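Local structure of lactaldehyde dehydrogenase (Escherichia coli BL21, 2OPX) at residues G95-L100 with N321-G326; L150-P155 with K176-T181; A256-M261 with E289-Q294. The protein oxidises L-lactaldehyde irreversibly to L-lactate with NAD+, also acting strongly on glycolaldehyde and L-glyceraldehyde, in the breakdown of fucose and rhamnose. One frame throughout, in Å; residues are numbered along the deposited sequence.

Interaction 1: G95-L100 with N321-G326; sequences GKIQQL and NDIAMG. With DXC ((3alpha,5beta,12alpha)-3,12-dihydroxycholan-24-oic acid), chain D.
The side-chain amide of Q99 donates to the backbone carbonyl of N321, with NE2 and O 2.8 Å apart and an N-H...O angle of 161°. The oxygen lies close to the plane of the Q99 amide, whereas NE2 is tilted out of the plane of the N321 carbonyl. A bend in the glutamine chain at chi2 (95°) turns the amide to meet this loop. Beside it the extended Q98 passes N321 at van der Waals distance, but Q98 NE2 donates to the carbonyl of P317. I97 fills the middle of the contact with both branches. Its CG2 sits against the backbone of 323-326 and touches I323 CG1 at 3.9 Å. With chi1 at 63°, CG1 stands between the backbone N and the carbonyl carbon, and the tip CD1 comes to 3.5 Å from A324 O while also meeting the bound deoxycholate. A324 CB and L100 CD1 touch other parts of the same steroid, making this a wall of apolar side chains and backbone carbonyls for the bile acid, away from the annotated catalytic and substrate sites. At the far end G95 O receives a CA-H...O contact from G326, and a water that donates to G95 O (2.8 Å) accepts a weak bond from G326 N. G95, just past helix 83-94, has positive phi, and I97 is the N-cap of helix 98-116; the turn between those helices therefore packs on the long loop that runs from helix 295-311 to helix 331-347.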
loop_
_atom_site.group_PDB
_atom_site.type_symbol
_atom_site.label_atom_id
_atom_site.label_comp_id
_atom_site.label_asym_id
_atom_site.label_seq_id
_atom_site.Cartn_x
_atom_site.Cartn_y
_atom_site.Cartn_z
ATOM N N GLY A 95 0.854 23.575 33.870
ATOM C CA GLY A 95 1.799 24.661 34.025
ATOM C C GLY A 95 2.399 25.085 32.701
ATOM O O GLY A 95 3.524 25.576 32.657
ATOM N N LYS A 96 1.667 24.882 31.611
ATOM C CA LYS A 96 2.172 25.282 30.311
ATOM C C LYS A 96 1.539 26.613 29.918
ATOM O O LYS A 96 0.477 26.977 30.424
ATOM C CB LYS A 96 1.884 24.214 29.246
ATOM C CG LYS A 96 0.419 23.922 28.982
ATOM C CD LYS A 96 0.216 23.428 27.549
ATOM C CE LYS A 96 1.039 22.179 27.231
ATOM N NZ LYS A 96 0.619 20.988 28.021
ATOM N N ILE A 97 2.196 27.334 29.019
ATOM C CA ILE A 97 1.702 28.631 28.603
ATOM C C ILE A 97 0.367 28.555 27.872
ATOM O O ILE A 97 0.095 27.611 27.129
ATOM C CB ILE A 97 2.748 29.361 27.737
ATOM C CG1 ILE A 97 3.020 28.575 26.458
ATOM C CG2 ILE A 97 4.044 29.522 28.532
ATOM C CD1 ILE A 97 4.002 29.254 25.529
ATOM N N GLN A 98 -0.468 29.559 28.106
ATOM C CA GLN A 98 -1.783 29.626 27.501
ATOM C C GLN A 98 -1.794 29.238 26.033
ATOM O O GLN A 98 -2.517 28.327 25.631
ATOM C CB GLN A 98 -2.363 31.029 27.663
ATOM C CG GLN A 98 -2.840 31.338 29.070
ATOM C CD GLN A 98 -3.295 32.780 29.228
ATOM O OE1 GLN A 98 -4.190 33.244 28.515
ATOM N NE2 GLN A 98 -2.679 33.497 30.164
ATOM N N GLN A 99 -0.991 29.919 25.228
ATOM C CA GLN A 99 -0.962 29.629 23.805
ATOM C C GLN A 99 -0.694 28.164 23.491
ATOM O O GLN A 99 -1.284 27.617 22.561
ATOM C CB GLN A 99 0.066 30.515 23.096
ATOM C CG GLN A 99 -0.274 31.992 23.160
ATOM C CD GLN A 99 0.420 32.707 24.302
ATOM O OE1 GLN A 99 0.483 32.210 25.432
ATOM N NE2 GLN A 99 0.945 33.893 24.013
ATOM N N LEU A 100 0.179 27.520 24.260
ATOM C CA LEU A 100 0.482 26.116 24.003
ATOM C C LEU A 100 -0.683 25.230 24.412
ATOM O O LEU A 100 -0.959 24.222 23.767
ATOM C CB LEU A 100 1.753 25.679 24.738
ATOM C CG LEU A 100 2.265 24.283 24.359
ATOM C CD1 LEU A 100 2.351 24.178 22.854
ATOM C CD2 LEU A 100 3.629 24.017 24.984
ATOM N N ASN A 321 0.727 36.033 29.368
ATOM C CA ASN A 321 0.624 35.414 28.054
ATOM C C ASN A 321 1.782 35.913 27.196
ATOM O O ASN A 321 1.793 35.737 25.981
ATOM C CB ASN A 321 -0.716 35.770 27.405
ATOM C CG ASN A 321 -0.941 37.266 27.320
ATOM O OD1 ASN A 321 -0.736 37.988 28.298
ATOM N ND2 ASN A 321 -1.372 37.738 26.158
ATOM N N ASP A 322 2.760 36.530 27.856
ATOM C CA ASP A 322 3.939 37.080 27.195
ATOM C C ASP A 322 5.188 36.260 27.498
ATOM O O ASP A 322 6.304 36.680 27.193
ATOM C CB ASP A 322 4.163 38.528 27.644
ATOM C CG ASP A 322 4.667 38.628 29.078
ATOM O OD1 ASP A 322 4.080 37.981 29.975
ATOM O OD2 ASP A 322 5.653 39.364 29.312
ATOM N N ILE A 323 5.000 35.094 28.107
ATOM C CA ILE A 323 6.117 34.221 28.439
ATOM C C ILE A 323 6.173 33.032 27.492
ATOM O O ILE A 323 5.173 32.668 26.877
ATOM C CB ILE A 323 6.015 33.694 29.878
ATOM C CG1 ILE A 323 4.647 33.053 30.103
ATOM C CG2 ILE A 323 6.235 34.823 30.858
ATOM C CD1 ILE A 323 4.502 32.393 31.453
ATOM N N ALA A 324 7.351 32.430 27.382
ATOM C CA ALA A 324 7.554 31.282 26.508
ATOM C C ALA A 324 7.518 29.987 27.302
ATOM O O ALA A 324 7.243 28.926 26.749
ATOM C CB ALA A 324 8.891 31.408 25.785
ATOM N N MET A 325 7.802 30.080 28.597
ATOM C CA MET A 325 7.810 28.902 29.453
ATOM C C MET A 325 7.034 29.088 30.740
ATOM O O MET A 325 6.880 30.205 31.249
ATOM C CB MET A 325 9.234 28.519 29.856
ATOM C CG MET A 325 10.211 28.360 28.740
ATOM S SD MET A 325 11.677 27.538 29.363
ATOM C CE MET A 325 12.124 28.581 30.775
ATOM N N GLY A 326 6.565 27.966 31.272
ATOM C CA GLY A 326 5.859 27.981 32.532
ATOM C C GLY A 326 6.796 27.254 33.475
ATOM O O GLY A 326 7.976 27.081 33.157
HETATM C C1 DXC D . 2.652 27.634 17.169
HETATM C C2 DXC D . 4.188 27.740 17.336
HETATM C C3 DXC D . 4.629 27.213 18.729
HETATM C C4 DXC D . 3.874 27.948 19.913
HETATM C C5 DXC D . 2.343 27.916 19.672
HETATM C C6 DXC D . 1.923 28.419 18.274
HETATM C C7 DXC D . 6.170 27.289 18.905
HETATM C C8 DXC D . 6.700 28.708 19.184
HETATM C C9 DXC D . 6.007 29.405 20.374
HETATM C C10 DXC D . 4.444 29.421 20.153
HETATM C C11 DXC D . 6.521 30.865 20.630
HETATM C C12 DXC D . 5.826 31.591 21.842
HETATM C C13 DXC D . 4.279 31.591 21.554
HETATM C C14 DXC D . 3.723 30.156 21.316
HETATM C C15 DXC D . 8.026 31.126 20.858
HETATM C C16 DXC D . 8.058 32.528 21.488
HETATM C C17 DXC D . 6.592 32.985 21.721
HETATM C C18 DXC D . 4.024 27.058 21.167
HETATM C C19 DXC D . 6.463 34.170 22.801
HETATM O O1 DXC D . 3.967 32.364 20.379
HETATM O O2 DXC D . 2.258 28.131 15.883
HETATM C C20 DXC D . 6.100 30.776 23.163
HETATM C C21 DXC D . 4.992 34.618 23.025
HETATM C C22 DXC D . 4.799 35.797 24.013
HETATM C C23 DXC D . 5.262 37.151 23.460
HETATM O O3 DXC D . 4.506 37.789 22.678
HETATM O O4 DXC D . 6.389 37.594 23.809
HETATM C C24 DXC D . 7.182 33.860 24.132
HETATM O O HOH W 1 5.572 24.846 30.964
#

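Interaction 2: L150-P155 with K176-T181; sequences LPWNFP and KPSEFT. With DXC ((3alpha,5beta,12alpha)-3,12-dihydroxycholan-24-oic acid), chain B.
L150 N donates to K176 O at 2.9 Å, almost straight (177°), carrying the parallel pairing one residue beyond the end of strand 135-149, to the last residue of strand 172-176. Its carbonyl then switches to water, which links L150 O to K176 NZ; that ammonium also donates to P177 O, and to G207 O outside the contact. At P151 a second water takes the N-H of S178, 2.7 Å from N, and lies by P151 O. W152 packs against the second segment with the pyrrole side of its indole. Chi1 of 43° brings its ring round so that CD1 lies 3.5 Å from S178 OG, which sits at the ring edge, while F180 turns an edge to the face of the five-membered ring in an offset edge-to-face pair, centroids 5.6 Å apart and planes at 73°. F154 turns from this interface and rests on a bound deoxycholate. P155 comes back, its CB 3.3 Å from T181 OG1. Both segments leave the C-terminal ends of Rossmann-fold strands, and L150 with K176 to E179 bind NAD+. Direct pairing thus gives way to water bridges and side-chain packing where the strands end, consistent with polar groups being available to the cofactor there.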
loop_
_atom_site.group_PDB
_atom_site.type_symbol
_atom_site.label_atom_id
_atom_site.label_comp_id
_atom_site.label_asym_id
_atom_site.label_seq_id
_atom_site.Cartn_x
_atom_site.Cartn_y
_atom_site.Cartn_z
ATOM N N LEU A 150 -1.124 7.766 30.198
ATOM C CA LEU A 150 -0.716 9.053 29.648
ATOM C C LEU A 150 0.315 9.832 30.458
ATOM O O LEU A 150 0.468 9.632 31.663
ATOM C CB LEU A 150 -1.948 9.931 29.442
ATOM C CG LEU A 150 -3.105 9.258 28.704
ATOM C CD1 LEU A 150 -4.293 10.185 28.708
ATOM C CD2 LEU A 150 -2.698 8.903 27.287
ATOM N N PRO A 151 1.056 10.722 29.782
ATOM C CA PRO A 151 2.081 11.560 30.406
ATOM C C PRO A 151 1.410 12.867 30.832
ATOM O O PRO A 151 0.227 13.084 30.542
ATOM C CB PRO A 151 3.077 11.769 29.274
ATOM C CG PRO A 151 2.167 11.929 28.103
ATOM C CD PRO A 151 1.142 10.815 28.312
ATOM N N TRP A 152 2.162 13.732 31.506
ATOM C CA TRP A 152 1.634 15.015 31.963
ATOM C C TRP A 152 2.006 16.196 31.068
ATOM O O TRP A 152 1.350 17.232 31.124
ATOM C CB TRP A 152 2.102 15.301 33.397
ATOM C CG TRP A 152 3.547 14.976 33.621
ATOM C CD1 TRP A 152 4.052 13.832 34.163
ATOM C CD2 TRP A 152 4.675 15.771 33.240
ATOM N NE1 TRP A 152 5.425 13.863 34.143
ATOM C CE2 TRP A 152 5.835 15.042 33.582
ATOM C CE3 TRP A 152 4.820 17.031 32.644
ATOM C CZ2 TRP A 152 7.129 15.528 33.345
ATOM C CZ3 TRP A 152 6.106 17.517 32.408
ATOM C CH2 TRP A 152 7.244 16.763 32.759
ATOM N N ASN A 153 3.042 16.047 30.243
ATOM C CA ASN A 153 3.477 17.141 29.373
ATOM C C ASN A 153 2.456 17.556 28.310
ATOM O O ASN A 153 2.302 18.747 28.027
ATOM C CB ASN A 153 4.823 16.806 28.732
ATOM C CG ASN A 153 4.779 15.561 27.888
ATOM O OD1 ASN A 153 3.854 14.751 27.994
ATOM N ND2 ASN A 153 5.794 15.389 27.048
ATOM N N PHE A 154 1.779 16.587 27.704
ATOM C CA PHE A 154 0.720 16.881 26.733
ATOM C C PHE A 154 -0.410 15.902 27.036
ATOM O O PHE A 154 -0.834 15.128 26.180
ATOM C CB PHE A 154 1.210 16.715 25.299
ATOM C CG PHE A 154 2.069 17.849 24.827
ATOM C CD1 PHE A 154 3.459 17.790 24.943
ATOM C CD2 PHE A 154 1.488 18.999 24.302
ATOM C CE1 PHE A 154 4.253 18.861 24.547
ATOM C CE2 PHE A 154 2.271 20.074 23.905
ATOM C CZ PHE A 154 3.658 20.005 24.027
ATOM N N PRO A 155 -0.930 15.964 28.271
ATOM C CA PRO A 155 -2.000 15.127 28.819
ATOM C C PRO A 155 -3.271 15.077 27.999
ATOM O O PRO A 155 -3.870 14.016 27.842
ATOM C CB PRO A 155 -2.231 15.734 30.195
ATOM C CG PRO A 155 -2.061 17.186 29.917
ATOM C CD PRO A 155 -0.795 17.194 29.080
ATOM N N LYS A 176 -5.551 5.950 31.779
ATOM C CA LYS A 176 -5.132 6.437 33.077
ATOM C C LYS A 176 -4.333 7.687 32.774
ATOM O O LYS A 176 -3.312 7.625 32.091
ATOM C CB LYS A 176 -4.221 5.452 33.795
ATOM C CG LYS A 176 -3.911 5.886 35.220
ATOM C CD LYS A 176 -2.760 5.100 35.827
ATOM C CE LYS A 176 -1.433 5.811 35.624
ATOM N NZ LYS A 176 -1.416 7.130 36.306
ATOM N N PRO A 177 -4.807 8.848 33.231
ATOM C CA PRO A 177 -4.030 10.059 32.951
ATOM C C PRO A 177 -2.914 10.124 33.985
ATOM O O PRO A 177 -2.863 9.297 34.893
ATOM C CB PRO A 177 -5.050 11.170 33.148
ATOM C CG PRO A 177 -5.894 10.630 34.269
ATOM C CD PRO A 177 -6.104 9.180 33.849
ATOM N N SER A 178 -2.008 11.081 33.847
ATOM C CA SER A 178 -0.955 11.209 34.837
ATOM C C SER A 178 -1.619 11.806 36.067
ATOM O O SER A 178 -2.436 12.721 35.957
ATOM C CB SER A 178 0.147 12.146 34.354
ATOM O OG SER A 178 1.062 12.415 35.404
ATOM N N GLU A 179 -1.285 11.278 37.236
ATOM C CA GLU A 179 -1.848 11.777 38.482
ATOM C C GLU A 179 -1.531 13.267 38.662
ATOM O O GLU A 179 -2.161 13.948 39.470
ATOM C CB GLU A 179 -1.269 10.994 39.652
ATOM C CG GLU A 179 0.205 11.254 39.860
ATOM C CD GLU A 179 0.832 10.273 40.808
ATOM O OE1 GLU A 179 0.891 9.076 40.459
ATOM O OE2 GLU A 179 1.261 10.699 41.903
ATOM N N PHE A 180 -0.551 13.766 37.913
ATOM C CA PHE A 180 -0.172 15.172 38.007
ATOM C C PHE A 180 -1.096 16.044 37.179
ATOM O O PHE A 180 -1.293 17.219 37.485
ATOM C CB PHE A 180 1.269 15.385 37.530
ATOM C CG PHE A 180 2.295 14.676 38.355
ATOM C CD1 PHE A 180 3.262 13.888 37.750
ATOM C CD2 PHE A 180 2.280 14.770 39.743
ATOM C CE1 PHE A 180 4.197 13.197 38.521
ATOM C CE2 PHE A 180 3.211 14.084 40.517
ATOM C CZ PHE A 180 4.166 13.299 39.912
ATOM N N THR A 181 -1.672 15.470 36.130
ATOM C CA THR A 181 -2.547 16.241 35.258
ATOM C C THR A 181 -3.795 15.475 34.811
ATOM O O THR A 181 -3.950 15.158 33.631
ATOM C CB THR A 181 -1.763 16.704 34.018
ATOM O OG1 THR A 181 -1.274 15.558 33.308
ATOM C CG2 THR A 181 -0.577 17.578 34.439
HETATM C C1 DXC B . 4.148 17.561 20.183
HETATM C C2 DXC B . 4.215 19.099 20.309
HETATM C C3 DXC B . 2.792 19.702 20.474
HETATM C C4 DXC B . 1.819 19.275 19.300
HETATM C C5 DXC B . 1.836 17.736 19.130
HETATM C C6 DXC B . 3.262 17.148 18.989
HETATM C C7 DXC B . 2.854 21.241 20.624
HETATM C C8 DXC B . 3.126 21.983 19.308
HETATM C C9 DXC B . 2.146 21.616 18.180
HETATM C C10 DXC B . 2.146 20.064 17.944
HETATM C C11 DXC B . 2.449 22.347 16.844
HETATM C C12 DXC B . 1.464 22.013 15.667
HETATM C C13 DXC B . 1.524 20.461 15.459
HETATM C C14 DXC B . 1.199 19.677 16.774
HETATM C C15 DXC B . 2.521 23.861 16.824
HETATM C C16 DXC B . 2.661 24.151 15.339
HETATM C C17 DXC B . 2.133 22.935 14.533
HETATM C C18 DXC B . 0.382 19.536 19.797
HETATM C C19 DXC B . 1.370 23.434 13.222
HETATM O O1 DXC B . 2.834 20.053 15.031
HETATM O O2 DXC B . 5.467 17.024 20.024
HETATM C C20 DXC B . -0.006 22.401 16.089
HETATM C C21 DXC B . 0.834 22.281 12.356
HETATM C C22 DXC B . 1.500 22.216 10.956
HETATM C C23 DXC B . 1.452 23.554 10.180
HETATM O O3 DXC B . 2.449 24.336 10.232
HETATM O O4 DXC B . 0.413 23.839 9.519
HETATM C C24 DXC B . 0.259 24.478 13.508
HETATM O O HOH W 2 0.928 7.963 34.433
HETATM O O HOH W 3 -2.276 12.861 31.784
#

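Interaction 3: A256-M261 with E289-Q294; sequences APAIVM and ERVYVQ
P257 lies flat against R290, its CB over the centre of the guanidinium and 3.6 Å from CZ, the two side chains running alongside each other. With R290 chi1 at 47°, CG sits between the backbone N and the carbonyl carbon, and the chain then extends straight to NE, bringing the head over the proline. In the guanidinium plane, NH1 donates to Y292 OH at 2.8 Å, and the Y292 ring offers its edge to P257 CB, with CE1 3.8 Å away. Between the backbones A256 O accepts from E289 N, and more weakly from R290 N. A regular ladder follows: A258 N to R290 O, Y292 N to A258 O (2.7 Å), V260 N to Y292 O, Q294 N to V260 O (3.0 Å). This is the parallel pair of a beta-alpha-beta unit whose connection contains helix 266-278, in the catalytic domain of the aldehyde dehydrogenase fold. On the other face of the sheet V260 CG2 packs on V291 CG1 at 4.0 Å. A leucine in place of R290 would probably leave Y292 OH and the carbonyls of K255, M403 and A404, all partners of the guanidinium, without this donor, and P257 without its flat cover. Further out, Y292 OH also bonds Q375 OE1, E289 forms salt bridges with R277 and K255, and strands 409-416 and 388-394 flank the pair, the former beside 257-260 and the latter beside 290-294.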
loop_
_atom_site.group_PDB
_atom_site.type_symbol
_atom_site.label_atom_id
_atom_site.label_comp_id
_atom_site.label_asym_id
_atom_site.label_seq_id
_atom_site.Cartn_x
_atom_site.Cartn_y
_atom_site.Cartn_z
ATOM N N ALA A 256 16.966 14.155 21.816
ATOM C CA ALA A 256 17.033 14.633 20.447
ATOM C C ALA A 256 18.218 15.530 20.143
ATOM O O ALA A 256 18.352 16.618 20.704
ATOM C CB ALA A 256 15.740 15.337 20.082
ATOM N N PRO A 257 19.106 15.072 19.249
ATOM C CA PRO A 257 20.283 15.849 18.868
ATOM C C PRO A 257 19.933 16.807 17.733
ATOM O O PRO A 257 19.057 16.525 16.914
ATOM C CB PRO A 257 21.270 14.769 18.436
ATOM C CG PRO A 257 20.369 13.774 17.765
ATOM C CD PRO A 257 19.196 13.693 18.730
ATOM N N ALA A 258 20.608 17.947 17.706
ATOM C CA ALA A 258 20.395 18.945 16.663
ATOM C C ALA A 258 21.761 19.213 16.046
ATOM O O ALA A 258 22.715 19.541 16.751
ATOM C CB ALA A 258 19.823 20.224 17.265
ATOM N N ILE A 259 21.862 19.065 14.732
ATOM C CA ILE A 259 23.131 19.279 14.057
ATOM C C ILE A 259 23.114 20.535 13.205
ATOM O O ILE A 259 22.303 20.658 12.286
ATOM C CB ILE A 259 23.481 18.082 13.155
ATOM C CG1 ILE A 259 23.522 16.801 13.993
ATOM C CG2 ILE A 259 24.817 18.334 12.454
ATOM C CD1 ILE A 259 23.701 15.527 13.177
ATOM N N VAL A 260 24.013 21.466 13.514
ATOM C CA VAL A 260 24.111 22.718 12.771
ATOM C C VAL A 260 25.381 22.711 11.931
ATOM O O VAL A 260 26.487 22.695 12.472
ATOM C CB VAL A 260 24.170 23.944 13.717
ATOM C CG1 VAL A 260 24.101 25.229 12.906
ATOM C CG2 VAL A 260 23.042 23.884 14.731
ATOM N N MET A 261 25.224 22.715 10.612
ATOM C CA MET A 261 26.367 22.725 9.708
ATOM C C MET A 261 26.810 24.167 9.447
ATOM O O MET A 261 26.028 25.110 9.625
ATOM C CB MET A 261 26.002 22.053 8.383
ATOM C CG MET A 261 25.557 20.604 8.510
ATOM S SD MET A 261 26.781 19.537 9.292
ATOM C CE MET A 261 28.081 19.485 8.023
ATOM N N GLU A 289 17.564 18.406 22.728
ATOM C CA GLU A 289 18.217 18.245 24.020
ATOM C C GLU A 289 19.726 18.369 23.973
ATOM O O GLU A 289 20.379 18.409 25.013
ATOM C CB GLU A 289 17.864 16.879 24.606
ATOM C CG GLU A 289 16.488 16.771 25.230
ATOM C CD GLU A 289 16.547 16.775 26.743
ATOM O OE1 GLU A 289 17.550 16.272 27.293
ATOM O OE2 GLU A 289 15.586 17.265 27.379
ATOM N N ARG A 290 20.290 18.394 22.775
ATOM C CA ARG A 290 21.731 18.512 22.633
ATOM C C ARG A 290 22.050 19.048 21.253
ATOM O O ARG A 290 21.528 18.561 20.251
ATOM C CB ARG A 290 22.406 17.156 22.861
ATOM C CG ARG A 290 21.766 15.996 22.133
ATOM C CD ARG A 290 22.515 14.700 22.412
ATOM N NE ARG A 290 21.818 13.543 21.854
ATOM C CZ ARG A 290 22.384 12.626 21.073
ATOM N NH1 ARG A 290 23.668 12.722 20.752
ATOM N NH2 ARG A 290 21.666 11.615 20.605
ATOM N N VAL A 291 22.902 20.067 21.210
ATOM C CA VAL A 291 23.263 20.694 19.950
ATOM C C VAL A 291 24.692 20.412 19.527
ATOM O O VAL A 291 25.624 20.490 20.324
ATOM C CB VAL A 291 23.089 22.224 20.025
ATOM C CG1 VAL A 291 23.172 22.826 18.627
ATOM C CG2 VAL A 291 21.767 22.565 20.668
ATOM N N TYR A 292 24.858 20.077 18.256
ATOM C CA TYR A 292 26.176 19.828 17.713
ATOM C C TYR A 292 26.385 20.899 16.666
ATOM O O TYR A 292 25.668 20.954 15.666
ATOM C CB TYR A 292 26.259 18.433 17.093
ATOM C CG TYR A 292 26.139 17.341 18.125
ATOM C CD1 TYR A 292 24.901 16.797 18.459
ATOM C CD2 TYR A 292 27.262 16.878 18.801
ATOM C CE1 TYR A 292 24.788 15.819 19.439
ATOM C CE2 TYR A 292 27.161 15.902 19.784
ATOM C CZ TYR A 292 25.923 15.375 20.096
ATOM O OH TYR A 292 25.830 14.397 21.057
ATOM N N VAL A 293 27.357 21.769 16.908
ATOM C CA VAL A 293 27.628 22.850 15.981
ATOM C C VAL A 293 28.991 22.663 15.350
ATOM O O VAL A 293 29.978 22.444 16.050
ATOM C CB VAL A 293 27.592 24.209 16.698
ATOM C CG1 VAL A 293 27.541 25.331 15.680
ATOM C CG2 VAL A 293 26.390 24.273 17.627
ATOM N N GLN A 294 29.039 22.728 14.022
ATOM C CA GLN A 294 30.303 22.582 13.313
ATOM C C GLN A 294 31.165 23.763 13.754
ATOM O O GLN A 294 30.662 24.872 13.937
ATOM C CB GLN A 294 30.075 22.603 11.802
ATOM C CG GLN A 294 31.161 21.885 11.029
ATOM C CD GLN A 294 30.748 21.570 9.613
ATOM O OE1 GLN A 294 31.333 20.704 8.963
ATOM N NE2 GLN A 294 29.734 22.270 9.123
#

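How the interactions relate
All three contacts are largely buried, but N321 of interaction 1 is exposed. Interaction 3 is a backbone ladder inside a sheet, interaction 2 joins two loops at the strand ends of the other large sheet, and interaction 1 ties a helix-helix turn to a loop. Backbone-to-backbone bonding falls away in that order, from five good bonds to one and then none, where a glutamine side chain bonds a carbonyl instead; water enters in the last two. Interactions 1 and 2 touch: K96 NZ reaches N153 O, and L100 packs on F154. These last two share one deoxycholate pocket, and 95-100 with 321-326 also line a second. Interaction 3 stands about 10 Å from interaction 2 and about 11 Å from interaction 1 at their nearest atoms.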